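Local structure of segregation and condensation protein A (Pyrococcus furiosus, 5XNS) at residues B[35-38]-B[39-42]. The protein probably acts as the kleisin subunit of the SMC condensin complex in chromosome segregation, this C-terminal domain binding another protein chain, likely the SMC head. Residues are numbered along the deposited sequence; the frame is centred on the assembly and turned at random.
Sequences PKII and ARTF
The first two turns of helix 35-50, where the N-H groups of Ala39 to Phe42 bond back to the carbonyls of Pro35 to Ile38, each four residues earlier, form a regular alpha-helical start in this small C-terminal domain. Proline suits the first turn, where its missing N-H costs no helical bond, and Pro35 O receives Ala39 N at 2.9 Å. The small methyl of Ala39 suits its buried position. Arg40 N returns to Lys36 O, and Phe42 N meets Ile38 O at 3.0 Å. Ile37 O is gripped twice: Thr41 N arrives at 2.9 Å with an N-H...O angle of 167°, while Thr41 OG1 donates at 2.7 Å from the opposite face of the carbonyl plane. The hydroxyl can fold back because OG1 sits beside its own backbone N (chi1 -50°), and the buried threonine thus satisfies its polar atom within the helix. A valine here would probably leave Ile37 O with the backbone N-H as its one donor within these two turns, the second grip being lost. Lys36 and Ile37 each lie alongside Arg40, pointing the same way. Ile37 CD1 covers one face of the Arg40 guanidinium, 3.6 Å from NH1, and Lys36 CE approaches NH2 obliquely at 3.8 Å. Lys36 NZ and Arg40 NH2 are like charges 4.2 Å apart, a cost probably eased by Arg40 NE, which salt-bridges an acidic side chain of another protein chain. Pro35, Lys36 and the buried, apolar Ile38 and Phe42 also pack on that chain, while Ile37 and Thr41 meet Pro31 and Ile38 meets Val30, an interface helix as in the winged-helix C-terminal domains of kleisins.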
loop_
_atom_site.group_PDB
_atom_site.type_symbol
_atom_site.label_atom_id
_atom_site.label_comp_id
_atom_site.label_asym_id
_atom_site.label_seq_id
_atom_site.Cartn_x
_atom_site.Cartn_y
_atom_site.Cartn_z
ATOM N N PRO B 35 -23.909 -4.496 11.237
ATOM C CA PRO B 35 -22.516 -4.019 11.347
ATOM C C PRO B 35 -22.381 -2.512 11.239
ATOM O O PRO B 35 -21.558 -1.934 11.960
ATOM C CB PRO B 35 -21.788 -4.757 10.203
ATOM C CG PRO B 35 -22.845 -5.496 9.439
ATOM C CD PRO B 35 -24.024 -5.657 10.337
ATOM N N LYS B 36 -23.189 -1.852 10.391
ATOM C CA LYS B 36 -23.083 -0.409 10.253
ATOM C C LYS B 36 -23.494 0.305 11.531
ATOM O O LYS B 36 -22.981 1.386 11.832
ATOM C CB LYS B 36 -23.930 0.082 9.087
ATOM C CG LYS B 36 -23.700 1.548 8.743
ATOM C CD LYS B 36 -24.433 1.986 7.467
ATOM C CE LYS B 36 -25.946 1.891 7.632
ATOM N NZ LYS B 36 -26.679 2.449 6.463
ATOM N N ILE B 37 -24.424 -0.271 12.284
ATOM C CA ILE B 37 -24.883 0.385 13.497
ATOM C C ILE B 37 -23.897 0.150 14.630
ATOM O O ILE B 37 -23.634 1.056 15.429
ATOM C CB ILE B 37 -26.303 -0.094 13.848
ATOM C CG1 ILE B 37 -27.257 0.200 12.685
ATOM C CG2 ILE B 37 -26.801 0.590 15.108
ATOM C CD1 ILE B 37 -27.291 1.670 12.291
ATOM N N ILE B 38 -23.327 -1.058 14.713
ATOM C CA ILE B 38 -22.213 -1.276 15.630
ATOM C C ILE B 38 -21.109 -0.276 15.337
ATOM O O ILE B 38 -20.618 0.415 16.235
ATOM C CB ILE B 38 -21.697 -2.721 15.540
ATOM C CG1 ILE B 38 -22.803 -3.713 15.902
ATOM C CG2 ILE B 38 -20.524 -2.912 16.487
ATOM C CD1 ILE B 38 -22.510 -5.118 15.459
ATOM N N ALA B 39 -20.738 -0.149 14.065
ATOM C CA ALA B 39 -19.643 0.746 13.717
ATOM C C ALA B 39 -19.981 2.187 14.079
ATOM O O ALA B 39 -19.160 2.899 14.674
ATOM C CB ALA B 39 -19.319 0.609 12.230
ATOM N N ARG B 40 -21.206 2.621 13.763
ATOM C CA ARG B 40 -21.604 4.003 14.028
ATOM C C ARG B 40 -21.627 4.315 15.526
ATOM O O ARG B 40 -21.204 5.398 15.950
ATOM C CB ARG B 40 -22.969 4.260 13.391
ATOM C CG ARG B 40 -23.477 5.681 13.532
ATOM C CD ARG B 40 -24.890 5.793 12.967
ATOM N NE ARG B 40 -24.929 5.620 11.513
ATOM C CZ ARG B 40 -26.037 5.333 10.834
ATOM N NH1 ARG B 40 -27.180 5.167 11.493
ATOM N NH2 ARG B 40 -26.009 5.205 9.506
ATOM N N THR B 41 -22.119 3.383 16.341
ATOM C CA THR B 41 -22.093 3.588 17.786
ATOM C C THR B 41 -20.661 3.757 18.273
ATOM O O THR B 41 -20.352 4.687 19.028
ATOM C CB THR B 41 -22.760 2.411 18.505
ATOM O OG1 THR B 41 -24.039 2.142 17.912
ATOM C CG2 THR B 41 -22.935 2.719 20.010
ATOM N N PHE B 42 -19.770 2.860 17.837
ATOM C CA PHE B 42 -18.362 2.948 18.205
ATOM C C PHE B 42 -17.782 4.304 17.796
ATOM O O PHE B 42 -17.143 4.996 18.606
ATOM C CB PHE B 42 -17.610 1.785 17.553
ATOM C CG PHE B 42 -16.185 1.628 18.003
ATOM C CD1 PHE B 42 -15.837 1.759 19.344
ATOM C CD2 PHE B 42 -15.190 1.298 17.081
ATOM C CE1 PHE B 42 -14.516 1.601 19.752
ATOM C CE2 PHE B 42 -13.870 1.122 17.479
ATOM C CZ PHE B 42 -13.528 1.273 18.818
#